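Local coordinates for protein oligoribonuclease (Colwellia psychrerythraea, PDB 6A4D) that probably hydrolyses short RNA oligonucleotides to mononucleotides as a dimeric exoribonuclease of the RNase H-like clan, at residues I12-E17 against D128-R133; L29-I34 against K121-F126. The protein carries 1 engineered substitution. All coordinates share one frame; numbering follows the deposited sequence.

Overall arrangement
Both contacts pack side chains onto the same mixed beta-sheet. Interaction 1 uses strand 11-18 and interaction 2 uses strand 28-36, its antiparallel neighbour. Their centres lie about 8 Å apart. Along the chain the order is 12-17, 29-34, 121-126 and 128-133, so interaction 2 falls within the span that interaction 1 closes. The second segments follow one another from the end of helix 112-122 through helix 124-127 into the loop before strand 134-136. The edge-to-face rings of Phe126 and Phe130 join the two contacts into one apolar layer. Interaction 1 links the sheet core to two ligand sites, through Glu17 and, on the dimer side, Arg133; interaction 2 packs the helix junction on the sheet.

Interaction 1. Residues I12-E17 against D128-R133; sequences IWLDLE and DHFHYR. With 9RC (5'-O-[(S)-hydroxy(4-nitrophenoxy)phosphoryl]thymidine), chain F; 9RC (5'-O-[(S)-hydroxy(4-nitrophenoxy)phosphoryl]thymidine), chain D.
Phe130 packs on Ile12 and Leu14 of strand 11-18, while the far end of each segment meets a separate copy of the same bound thymidine analogue. Phe130 CE2 lies 3.4 Å from Ile12 CG2, and Phe130 CZ lies 3.7 Å from Leu14 CD2. Both methyls approach the ring obliquely. With chi1 of Ile12 at -54°, CG2 stands anti to the backbone N and CG1 carries CD1 to a place between the His129 ring edge and the Phe130 ring. There Ile12 CD1 meets the imidazole edge, 3.9 Å from His129 CD2, and the two side chains run at about a right angle. His129 NE2 is satisfied by the carbonyl of Val100. This apolar patch ties the loop between helix 124-127 and strand 134-136 to the sheet of the RNase H-like exonuclease fold. Backbone hydrogen bonds join Ile12 and Leu14 to Cys108 on the neighbouring parallel strand. Further along the strand, Glu17 belongs to the pocket of one bound analogue (chain D). The sugar hydroxyl OAK of that ligand donates to Glu17 OE1 at 2.9 Å. Lys157, Met18 and Asn62 also bond to this ligand. At the far end of the loop, Tyr132 lies with one ring face against the thymine of the other analogue (chain F). Arg133 brings its guanidinium edge to that ligand's phosphate. Arg133 NE donates to OAO of the chain F ligand at 2.8 Å, with an N-H...O angle of 145°. Arg133 N bonds His131 ND1 close to the imidazole plane (3.1 Å). Arg133 NH1 forms a salt bridge with Glu142 of the second subunit. Replacing Arg133 with an alanine would probably leave both the phosphate and that glutamate without this positive partner. Ser111 and Ser138 of the second subunit also hydrogen-bond this ligand.

Interaction 2. Residues L29-I34 against K121-F126; sequences LEIAII and KYMPDF
Ile31 and Met123 meet tip to tip, methyl against methyl. Ile31 CD1 is 3.5 Å from Met123 CE and 4.0 Å from Met123 SD. The isoleucine reaches this far because CG1 stands anti to the backbone N (chi1 -179°). Met123 runs extended to its sulfur and then bends, with chi3 at 79°, which sets the terminal methyl beside CD1. The remaining contacts are of aliphatic methyls with an aromatic ring. Ile33 CD1 lies 3.7 Å from Phe126 CZ, and the two side chains come from opposite directions. Ile31 CD1 also approaches the ring, 4.1 Å from Phe126 CE2. Both methyls meet it obliquely. The fold brings a helix break over a beta-strand here. Met123 leaves the end of helix 112-122 and occupies the N-cap position of helix 124-127. Met123 points from the junction itself, and Phe126 from helix 124-127. Strand 28-36 carries Ile31 and Ile33 on one face of the sheet, while Ala32 between them packs against helix 163-180. At the start of the segment Leu29 and Glu30 both face Glu17 of strand 11-18, a classic beta bulge that adds one residue to strand 28-36 without ending the pairing. Helix 85-99 borders the same layer: Thr89 touches Met123, Ser92 touches Ile33 and Val96 touches Phe126. Leu14 on strand 11-18 also packs on Phe126.

Interaction 1. Residues I12-E17 against D128-R133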
ATOM      1  N   ILE A  12       9.213 -11.412   1.379  1.00 35.69           N
ATOM      2  CA  ILE A  12       8.533 -11.572   2.717  1.00 30.13           C
ATOM      3  C   ILE A  12       7.028 -11.318   2.644  1.00 28.88           C
ATOM      4  O   ILE A  12       6.560 -10.163   2.372  1.00 29.51           O
ATOM      5  CB  ILE A  12       9.124 -10.606   3.743  1.00 34.05           C
ATOM      6  CG1 ILE A  12      10.657 -10.778   3.815  1.00 36.57           C
ATOM      7  CG2 ILE A  12       8.492 -10.882   5.105  1.00 34.64           C
ATOM      8  CD1 ILE A  12      11.358  -9.918   4.871  1.00 41.00           C
ATOM      9  N   TRP A  13       6.268 -12.391   2.849  1.00 24.34           N
ATOM     10  CA  TRP A  13       4.837 -12.364   2.858  1.00 28.37           C
ATOM     11  C   TRP A  13       4.317 -12.369   4.289  1.00 31.12           C
ATOM     12  O   TRP A  13       4.781 -13.132   5.103  1.00 30.19           O
ATOM     13  CB  TRP A  13       4.269 -13.584   2.176  1.00 30.08           C
ATOM     14  CG  TRP A  13       4.647 -13.621   0.766  1.00 30.58           C
ATOM     15  CD1 TRP A  13       5.845 -13.961   0.245  1.00 29.72           C
ATOM     16  CD2 TRP A  13       3.822 -13.290  -0.299  1.00 31.70           C
ATOM     17  NE1 TRP A  13       5.815 -13.870  -1.108  1.00 31.74           N
ATOM     18  CE2 TRP A  13       4.571 -13.479  -1.480  1.00 30.46           C
ATOM     19  CE3 TRP A  13       2.482 -12.898  -0.402  1.00 34.06           C
ATOM     20  CZ2 TRP A  13       4.069 -13.209  -2.726  1.00 30.99           C
ATOM     21  CZ3 TRP A  13       1.970 -12.662  -1.685  1.00 29.42           C
ATOM     22  CH2 TRP A  13       2.767 -12.810  -2.813  1.00 29.62           C
ATOM     23  N   LEU A  14       3.337 -11.536   4.597  1.00 32.26           N
ATOM     24  CA  LEU A  14       2.720 -11.648   5.893  1.00 35.06           C
ATOM     25  C   LEU A  14       1.262 -11.352   5.941  1.00 38.05           C
ATOM     26  O   LEU A  14       0.662 -10.764   5.031  1.00 36.47           O
ATOM     27  CB  LEU A  14       3.481 -10.820   6.893  1.00 40.82           C
ATOM     28  CG  LEU A  14       3.702  -9.356   6.649  1.00 42.26           C
ATOM     29  CD1 LEU A  14       2.494  -8.605   7.117  1.00 45.39           C
ATOM     30  CD2 LEU A  14       4.908  -8.883   7.455  1.00 45.07           C
ATOM     31  N   ASP A  15       0.661 -11.777   7.031  1.00 38.53           N
ATOM     32  CA  ASP A  15      -0.715 -11.434   7.270  1.00 36.92           C
ATOM     33  C   ASP A  15      -0.879 -11.234   8.752  1.00 36.34           C
ATOM     34  O   ASP A  15      -0.201 -11.883   9.530  1.00 36.55           O
ATOM     35  CB  ASP A  15      -1.641 -12.517   6.730  1.00 44.25           C
ATOM     36  CG  ASP A  15      -3.133 -12.217   6.988  1.00 49.17           C
ATOM     37  OD1 ASP A  15      -3.597 -11.133   6.550  1.00 46.08           O
ATOM     38  OD2 ASP A  15      -3.809 -13.068   7.637  1.00 56.89           O
ATOM     39  N   LEU A  16      -1.780 -10.311   9.109  1.00 37.02           N
ATOM     40  CA  LEU A  16      -2.062  -9.933  10.486  1.00 38.08           C
ATOM     41  C   LEU A  16      -3.555 -10.013  10.735  1.00 37.64           C
ATOM     42  O   LEU A  16      -4.360  -9.783   9.842  1.00 36.03           O
ATOM     43  CB  LEU A  16      -1.669  -8.475  10.733  1.00 37.95           C
ATOM     44  CG  LEU A  16      -0.208  -8.040  10.785  1.00 40.99           C
ATOM     45  CD1 LEU A  16      -0.054  -6.654  11.404  1.00 43.30           C
ATOM     46  CD2 LEU A  16       0.671  -8.991  11.542  1.00 42.32           C
ATOM     47  N   GLU A  17      -3.929 -10.309  11.975  1.00 40.46           N
ATOM     48  CA  GLU A  17      -5.293 -10.067  12.431  1.00 37.62           C
ATOM     49  C   GLU A  17      -5.180  -8.973  13.475  1.00 36.73           C
ATOM     50  O   GLU A  17      -4.161  -8.886  14.187  1.00 35.90           O
ATOM     51  CB  GLU A  17      -5.933 -11.337  12.977  1.00 43.14           C
ATOM     52  CG  GLU A  17      -6.017 -12.532  12.015  1.00 47.19           C
ATOM     53  CD  GLU A  17      -6.483 -12.146  10.619  1.00 54.61           C
ATOM     54  OE1 GLU A  17      -7.507 -11.438  10.512  1.00 53.13           O
ATOM     55  OE2 GLU A  17      -5.796 -12.495   9.624  1.00 63.48           O
ATOM     56  N   ASP A 128      11.533  -2.123   9.827  1.00 38.35           N
ATOM     57  CA  ASP A 128      12.799  -1.623   9.265  1.00 36.41           C
ATOM     58  C   ASP A 128      13.520  -2.674   8.440  1.00 33.39           C
ATOM     59  O   ASP A 128      14.390  -2.333   7.663  1.00 33.24           O
ATOM     60  CB  ASP A 128      13.727  -1.072  10.334  1.00 42.54           C
ATOM     61  CG  ASP A 128      13.157   0.184  11.031  1.00 48.94           C
ATOM     62  OD1 ASP A 128      12.423   0.981  10.381  1.00 52.36           O
ATOM     63  OD2 ASP A 128      13.483   0.385  12.223  1.00 45.09           O
ATOM     64  N   HIS A 129      13.176  -3.938   8.591  1.00 31.05           N
ATOM     65  CA  HIS A 129      13.796  -4.952   7.776  1.00 33.53           C
ATOM     66  C   HIS A 129      13.349  -4.920   6.274  1.00 34.73           C
ATOM     67  O   HIS A 129      14.023  -5.459   5.422  1.00 34.03           O
ATOM     68  CB  HIS A 129      13.605  -6.320   8.362  1.00 32.94           C
ATOM     69  CG  HIS A 129      14.535  -7.324   7.767  1.00 43.19           C
ATOM     70  ND1 HIS A 129      15.875  -7.362   8.081  1.00 44.60           N
ATOM     71  CD2 HIS A 129      14.340  -8.263   6.798  1.00 45.15           C
ATOM     72  CE1 HIS A 129      16.456  -8.312   7.362  1.00 55.44           C
ATOM     73  NE2 HIS A 129      15.548  -8.874   6.577  1.00 47.15           N
ATOM     74  N   PHE A 130      12.211  -4.290   6.000  1.00 34.74           N
ATOM     75  CA  PHE A 130      11.609  -4.303   4.714  1.00 31.82           C
ATOM     76  C   PHE A 130      12.094  -3.126   3.925  1.00 28.82           C
ATOM     77  O   PHE A 130      12.357  -2.048   4.469  1.00 30.09           O
ATOM     78  CB  PHE A 130      10.059  -4.245   4.826  1.00 29.79           C
ATOM     79  CG  PHE A 130       9.458  -5.429   5.499  1.00 27.91           C
ATOM     80  CD1 PHE A 130       9.474  -5.540   6.889  1.00 29.48           C
ATOM     81  CD2 PHE A 130       8.865  -6.427   4.765  1.00 30.49           C
ATOM     82  CE1 PHE A 130       8.938  -6.638   7.530  1.00 29.42           C
ATOM     83  CE2 PHE A 130       8.291  -7.517   5.383  1.00 30.34           C
ATOM     84  CZ  PHE A 130       8.311  -7.630   6.775  1.00 31.46           C
ATOM     85  N   HIS A 131      12.169  -3.318   2.628  1.00 26.47           N
ATOM     86  CA  HIS A 131      12.122  -2.197   1.694  1.00 28.29           C
ATOM     87  C   HIS A 131      10.878  -1.351   1.921  1.00 32.01           C
ATOM     88  O   HIS A 131       9.836  -1.862   2.384  1.00 33.27           O
ATOM     89  CB  HIS A 131      12.016  -2.765   0.278  1.00 31.37           C
ATOM     90  CG  HIS A 131      12.392  -1.812  -0.801  1.00 33.53           C
ATOM     91  ND1 HIS A 131      11.608  -0.751  -1.170  1.00 36.12           N
ATOM     92  CD2 HIS A 131      13.435  -1.820  -1.660  1.00 40.13           C
ATOM     93  CE1 HIS A 131      12.186  -0.099  -2.165  1.00 39.51           C
ATOM     94  NE2 HIS A 131      13.284  -0.743  -2.495  1.00 37.80           N
ATOM     95  N   TYR A 132      10.927  -0.085   1.530  1.00 29.59           N
ATOM     96  CA  TYR A 132       9.795   0.793   1.746  1.00 33.41           C
ATOM     97  C   TYR A 132       8.542   0.474   0.866  1.00 31.38           C
ATOM     98  O   TYR A 132       7.448   0.876   1.236  1.00 28.42           O
ATOM     99  CB  TYR A 132      10.162   2.307   1.650  1.00 33.98           C
ATOM    100  CG  TYR A 132      10.490   2.775   0.273  1.00 35.41           C
ATOM    101  CD1 TYR A 132       9.502   3.214  -0.607  1.00 38.10           C
ATOM    102  CD2 TYR A 132      11.793   2.760  -0.169  1.00 40.18           C
ATOM    103  CE1 TYR A 132       9.823   3.620  -1.886  1.00 37.79           C
ATOM    104  CE2 TYR A 132      12.126   3.170  -1.431  1.00 36.84           C
ATOM    105  CZ  TYR A 132      11.139   3.588  -2.283  1.00 41.55           C
ATOM    106  OH  TYR A 132      11.508   3.968  -3.544  1.00 40.65           O
ATOM    107  N   ARG A 133       8.706  -0.218  -0.256  1.00 30.86           N
ATOM    108  CA  ARG A 133       7.594  -0.586  -1.138  1.00 30.20           C
ATOM    109  C   ARG A 133       6.701  -1.755  -0.631  1.00 31.77           C
ATOM    110  O   ARG A 133       7.090  -2.574   0.232  1.00 30.07           O
ATOM    111  CB  ARG A 133       8.174  -0.989  -2.503  1.00 33.26           C
ATOM    112  CG  ARG A 133       8.713   0.213  -3.207  1.00 35.09           C
ATOM    113  CD  ARG A 133       9.143  -0.094  -4.590  1.00 32.31           C
ATOM    114  NE  ARG A 133       9.704   1.089  -5.212  1.00 31.27           N
ATOM    115  CZ  ARG A 133      10.756   1.082  -6.048  1.00 35.80           C
ATOM    116  NH1 ARG A 133      11.369  -0.062  -6.337  1.00 38.97           N
ATOM    117  NH2 ARG A 133      11.209   2.218  -6.587  1.00 32.29           N
TER
HETATM  118  OAJ 9RC F 202       7.895   6.002   1.880  1.00 62.42           O
HETATM  119  CAE 9RC F 202       9.064   6.146   1.488  1.00 61.47           C
HETATM  120  NAI 9RC F 202      10.134   5.719   2.288  1.00 61.06           N
HETATM  121  CAL 9RC F 202      11.447   5.853   1.824  1.00 66.26           C
HETATM  122  OAS 9RC F 202      12.343   5.455   2.571  1.00 69.84           O
HETATM  123  CAT 9RC F 202      11.713   6.411   0.548  1.00 67.25           C
HETATM  124  CAU 9RC F 202      13.047   6.537   0.083  1.00 68.40           C
HETATM  125  CAF 9RC F 202      10.636   6.848  -0.235  1.00 58.84           C
HETATM  126  NAB 9RC F 202       9.303   6.716   0.284  1.00 64.91           N
HETATM  127  CAA 9RC F 202       8.105   7.102  -0.516  1.00 65.46           C
HETATM  128  OAC 9RC F 202       8.396   6.377  -1.702  1.00 59.80           O
HETATM  129  CAD 9RC F 202       7.992   8.577  -0.868  1.00 66.67           C
HETATM  130  CAH 9RC F 202       8.033   8.582  -2.393  1.00 63.58           C
HETATM  131  OAK 9RC F 202       6.993   9.378  -3.034  1.00 60.98           O
HETATM  132  CAG 9RC F 202       7.790   7.108  -2.728  1.00 62.37           C
HETATM  133  CAR 9RC F 202       8.533   6.741  -3.995  1.00 53.48           C
HETATM  134  OAQ 9RC F 202       7.788   5.693  -4.557  1.00 55.98           O
HETATM  135  PAP 9RC F 202       8.527   4.599  -5.469  1.00 51.32           P
HETATM  136  OAO 9RC F 202       7.815   3.152  -5.417  1.00 51.42           O
HETATM  137  OAN 9RC F 202       9.908   4.353  -5.012  1.00 52.08           O
HETATM  138  OAM 9RC F 202       8.875   5.164  -6.750  1.00 57.69           O
HETATM  139  CAV 9RC F 202       8.327   5.854  -7.731  1.00 73.67           C
HETATM  140  CAW 9RC F 202       7.653   7.076  -7.607  1.00 72.44           C
HETATM  141  CAY 9RC F 202       7.184   7.641  -8.805  1.00 82.12           C
HETATM  142  CBA 9RC F 202       7.454   7.001 -10.049  1.00 80.91           C
HETATM  143  NBB 9RC F 202       7.008   7.473 -11.201  1.00 83.25           N
HETATM  144  OBD 9RC F 202       6.263   9.023 -11.186  1.00 74.74           O
HETATM  145  OBC 9RC F 202       7.106   6.260 -12.601  1.00 55.41           O
HETATM  146  CAZ 9RC F 202       8.168   5.794 -10.126  1.00 72.56           C
HETATM  147  CAX 9RC F 202       8.615   5.246  -8.960  1.00 70.73           C
HETATM  148  OAJ 9RC D 202     -12.668  -5.213  11.719  1.00 58.94           O
HETATM  149  CAE 9RC D 202     -12.714  -5.679  10.581  1.00 71.68           C
HETATM  150  NAI 9RC D 202     -13.947  -5.717   9.919  1.00 77.77           N
HETATM  151  CAL 9RC D 202     -14.060  -6.230   8.640  1.00 76.95           C
HETATM  152  OAS 9RC D 202     -15.169  -6.271   8.122  1.00 98.47           O
HETATM  153  CAT 9RC D 202     -12.937  -6.707   7.981  1.00 73.85           C
HETATM  154  CAU 9RC D 202     -13.046  -7.234   6.682  1.00 70.48           C
HETATM  155  CAF 9RC D 202     -11.722  -6.640   8.645  1.00 65.29           C
HETATM  156  NAB 9RC D 202     -11.606  -6.119   9.956  1.00 66.38           N
HETATM  157  CAA 9RC D 202     -10.281  -6.052  10.675  1.00 57.33           C
HETATM  158  OAC 9RC D 202      -9.209  -6.196   9.737  1.00 56.91           O
HETATM  159  CAD 9RC D 202     -10.090  -7.171  11.676  1.00 53.09           C
HETATM  160  CAH 9RC D 202      -9.306  -8.174  10.886  1.00 50.63           C
HETATM  161  OAK 9RC D 202      -8.482  -8.996  11.692  1.00 46.11           O
HETATM  162  CAG 9RC D 202      -8.410  -7.319  10.103  1.00 56.52           C
HETATM  163  CAR 9RC D 202      -7.829  -8.109   8.873  1.00 66.67           C
HETATM  164  OAQ 9RC D 202      -8.829  -8.495   7.867  1.00 74.46           O
HETATM  165  PAP 9RC D 202      -9.000 -10.065   7.345  1.00 83.43           P
HETATM  166  OAO 9RC D 202      -7.815 -10.534   6.559  1.00 94.50           O
HETATM  167  OAN 9RC D 202      -9.189 -10.858   8.717  1.00 79.32           O
HETATM  168  OAM 9RC D 202     -10.404 -10.300   6.602  1.00 92.12           O
HETATM  169  CAV 9RC D 202     -10.657 -10.483   5.270  1.00108.86           C
HETATM  170  CAW 9RC D 202     -11.956 -10.145   4.880  1.00114.20           C
HETATM  171  CAY 9RC D 202     -12.362 -10.290   3.561  1.00119.08           C
HETATM  172  CBA 9RC D 202     -11.454 -10.775   2.615  1.00120.80           C
HETATM  173  NBB 9RC D 202     -11.882 -10.906   1.362  1.00115.89           N
HETATM  174  OBD 9RC D 202     -11.539  -9.863   0.357  1.00 81.96           O
HETATM  175  OBC 9RC D 202     -12.754 -12.090   1.049  1.00129.62           O
HETATM  176  CAZ 9RC D 202     -10.142 -11.130   2.988  1.00118.00           C
HETATM  177  CAX 9RC D 202      -9.739 -10.987   4.317  1.00111.01           C

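Interaction 2. Residues L29-I34 against K121-F126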
ATOM      1  N   LEU A  29      -3.660  -8.848  16.903  1.00 35.96           N
ATOM      2  CA  LEU A  29      -3.975 -10.154  17.531  1.00 39.59           C
ATOM      3  C   LEU A  29      -3.137 -11.338  17.072  1.00 39.02           C
ATOM      4  O   LEU A  29      -2.915 -12.274  17.843  1.00 35.49           O
ATOM      5  CB  LEU A  29      -5.461 -10.464  17.355  1.00 40.74           C
ATOM      6  CG  LEU A  29      -6.355  -9.450  18.063  1.00 43.94           C
ATOM      7  CD1 LEU A  29      -7.798  -9.812  17.821  1.00 45.31           C
ATOM      8  CD2 LEU A  29      -6.036  -9.402  19.557  1.00 43.19           C
ATOM      9  N   GLU A  30      -2.652 -11.293  15.835  1.00 39.31           N
ATOM     10  CA  GLU A  30      -1.935 -12.431  15.257  1.00 40.60           C
ATOM     11  C   GLU A  30      -0.996 -11.954  14.184  1.00 40.82           C
ATOM     12  O   GLU A  30      -1.302 -10.983  13.495  1.00 41.00           O
ATOM     13  CB  GLU A  30      -2.924 -13.407  14.613  1.00 41.00           C
ATOM     14  CG  GLU A  30      -2.408 -14.829  14.444  1.00 43.75           C
ATOM     15  CD  GLU A  30      -3.327 -15.698  13.576  1.00 50.60           C
ATOM     16  OE1 GLU A  30      -4.199 -15.185  12.845  1.00 50.16           O
ATOM     17  OE2 GLU A  30      -3.156 -16.926  13.605  1.00 60.29           O
ATOM     18  N   ILE A  31       0.120 -12.659  14.042  1.00 39.08           N
ATOM     19  CA  ILE A  31       1.038 -12.457  12.949  1.00 44.84           C
ATOM     20  C   ILE A  31       1.529 -13.820  12.386  1.00 43.18           C
ATOM     21  O   ILE A  31       1.811 -14.763  13.117  1.00 43.38           O
ATOM     22  CB  ILE A  31       2.204 -11.509  13.383  1.00 47.40           C
ATOM     23  CG1 ILE A  31       3.178 -11.274  12.224  1.00 48.34           C
ATOM     24  CG2 ILE A  31       2.985 -12.020  14.599  1.00 46.90           C
ATOM     25  CD1 ILE A  31       4.070 -10.078  12.461  1.00 44.37           C
ATOM     26  N   ALA A  32       1.556 -13.924  11.071  1.00 42.25           N
ATOM     27  CA  ALA A  32       2.156 -15.085  10.358  1.00 41.58           C
ATOM     28  C   ALA A  32       3.045 -14.553   9.226  1.00 40.15           C
ATOM     29  O   ALA A  32       2.730 -13.503   8.648  1.00 38.59           O
ATOM     30  CB  ALA A  32       1.066 -15.996   9.811  1.00 37.04           C
ATOM     31  N   ILE A  33       4.161 -15.230   8.963  1.00 35.19           N
ATOM     32  CA  ILE A  33       5.115 -14.802   7.924  1.00 37.80           C
ATOM     33  C   ILE A  33       5.486 -16.017   7.054  1.00 37.61           C
ATOM     34  O   ILE A  33       5.761 -17.098   7.571  1.00 33.99           O
ATOM     35  CB  ILE A  33       6.429 -14.200   8.502  1.00 38.12           C
ATOM     36  CG1 ILE A  33       6.179 -13.056   9.491  1.00 36.35           C
ATOM     37  CG2 ILE A  33       7.405 -13.746   7.387  1.00 40.04           C
ATOM     38  CD1 ILE A  33       7.353 -12.867  10.438  1.00 36.01           C
ATOM     39  N   ILE A  34       5.516 -15.835   5.737  1.00 42.27           N
ATOM     40  CA  ILE A  34       6.072 -16.841   4.819  1.00 39.96           C
ATOM     41  C   ILE A  34       7.105 -16.158   3.942  1.00 41.76           C
ATOM     42  O   ILE A  34       6.929 -15.038   3.493  1.00 41.20           O
ATOM     43  CB  ILE A  34       4.951 -17.501   4.008  1.00 42.55           C
ATOM     44  CG1 ILE A  34       4.151 -18.378   4.956  1.00 40.41           C
ATOM     45  CG2 ILE A  34       5.508 -18.288   2.819  1.00 46.78           C
ATOM     46  CD1 ILE A  34       3.081 -19.237   4.340  1.00 45.40           C
ATOM     47  N   LYS A 121       3.198   1.324  13.396  1.00 41.87           N
ATOM     48  CA  LYS A 121       2.932   1.765  14.812  1.00 40.55           C
ATOM     49  C   LYS A 121       3.515   0.876  15.909  1.00 39.96           C
ATOM     50  O   LYS A 121       4.203   1.357  16.792  1.00 50.30           O
ATOM     51  CB  LYS A 121       1.445   1.904  15.057  1.00 38.45           C
ATOM     52  CG  LYS A 121       1.110   2.588  16.358  1.00 43.57           C
ATOM     53  CD  LYS A 121      -0.345   2.996  16.407  1.00 45.60           C
ATOM     54  CE  LYS A 121      -0.717   3.380  17.831  1.00 56.76           C
ATOM     55  NZ  LYS A 121      -2.079   3.981  17.934  1.00 65.60           N
ATOM     56  N   TYR A 122       3.224  -0.415  15.859  1.00 37.00           N
ATOM     57  CA  TYR A 122       3.438  -1.319  16.963  1.00 37.34           C
ATOM     58  C   TYR A 122       4.666  -2.208  16.902  1.00 38.86           C
ATOM     59  O   TYR A 122       5.018  -2.816  17.921  1.00 34.89           O
ATOM     60  CB  TYR A 122       2.233  -2.236  17.088  1.00 38.90           C
ATOM     61  CG  TYR A 122       0.933  -1.525  17.420  1.00 44.25           C
ATOM     62  CD1 TYR A 122       0.745  -0.949  18.684  1.00 45.45           C
ATOM     63  CD2 TYR A 122      -0.099  -1.417  16.480  1.00 40.93           C
ATOM     64  CE1 TYR A 122      -0.437  -0.316  19.022  1.00 48.54           C
ATOM     65  CE2 TYR A 122      -1.277  -0.763  16.807  1.00 45.51           C
ATOM     66  CZ  TYR A 122      -1.445  -0.229  18.089  1.00 45.85           C
ATOM     67  OH  TYR A 122      -2.608   0.403  18.442  1.00 46.74           O
ATOM     68  N   MET A 123       5.272  -2.348  15.721  1.00 39.81           N
ATOM     69  CA  MET A 123       6.469  -3.197  15.520  1.00 38.91           C
ATOM     70  C   MET A 123       7.474  -2.485  14.608  1.00 39.47           C
ATOM     71  O   MET A 123       7.938  -3.053  13.619  1.00 32.09           O
ATOM     72  CB  MET A 123       6.083  -4.514  14.879  1.00 41.28           C
ATOM     73  CG  MET A 123       4.987  -5.321  15.591  1.00 45.72           C
ATOM     74  SD  MET A 123       4.356  -6.735  14.608  1.00 44.56           S
ATOM     75  CE  MET A 123       5.646  -7.976  14.840  1.00 43.97           C
ATOM     76  N   PRO A 124       7.801  -1.220  14.917  1.00 37.92           N
ATOM     77  CA  PRO A 124       8.675  -0.504  13.959  1.00 44.47           C
ATOM     78  C   PRO A 124      10.068  -1.208  13.638  1.00 46.74           C
ATOM     79  O   PRO A 124      10.579  -1.111  12.468  1.00 39.55           O
ATOM     80  CB  PRO A 124       8.814   0.900  14.598  1.00 43.30           C
ATOM     81  CG  PRO A 124       8.507   0.691  16.042  1.00 42.54           C
ATOM     82  CD  PRO A 124       7.501  -0.405  16.110  1.00 42.83           C
ATOM     83  N   ASP A 125      10.616  -1.962  14.609  1.00 40.02           N
ATOM     84  CA  ASP A 125      11.896  -2.696  14.389  1.00 45.22           C
ATOM     85  C   ASP A 125      11.746  -3.747  13.323  1.00 40.42           C
ATOM     86  O   ASP A 125      12.630  -3.942  12.495  1.00 35.53           O
ATOM     87  CB  ASP A 125      12.406  -3.397  15.653  1.00 49.44           C
ATOM     88  CG  ASP A 125      12.782  -2.408  16.788  1.00 56.30           C
ATOM     89  OD1 ASP A 125      12.947  -1.179  16.543  1.00 56.41           O
ATOM     90  OD2 ASP A 125      12.897  -2.872  17.939  1.00 59.70           O
ATOM     91  N   PHE A 126      10.617  -4.436  13.349  1.00 39.53           N
ATOM     92  CA  PHE A 126      10.322  -5.389  12.276  1.00 33.42           C
ATOM     93  C   PHE A 126      10.103  -4.649  10.944  1.00 34.02           C
ATOM     94  O   PHE A 126      10.659  -5.061   9.919  1.00 33.69           O
ATOM     95  CB  PHE A 126       9.192  -6.256  12.715  1.00 33.47           C
ATOM     96  CG  PHE A 126       8.786  -7.280  11.739  1.00 34.46           C
ATOM     97  CD1 PHE A 126       9.673  -8.273  11.341  1.00 36.03           C
ATOM     98  CD2 PHE A 126       7.512  -7.274  11.221  1.00 34.96           C
ATOM     99  CE1 PHE A 126       9.297  -9.259  10.441  1.00 33.93           C
ATOM    100  CE2 PHE A 126       7.119  -8.264  10.326  1.00 37.97           C
ATOM    101  CZ  PHE A 126       8.011  -9.258   9.934  1.00 36.64           C
TER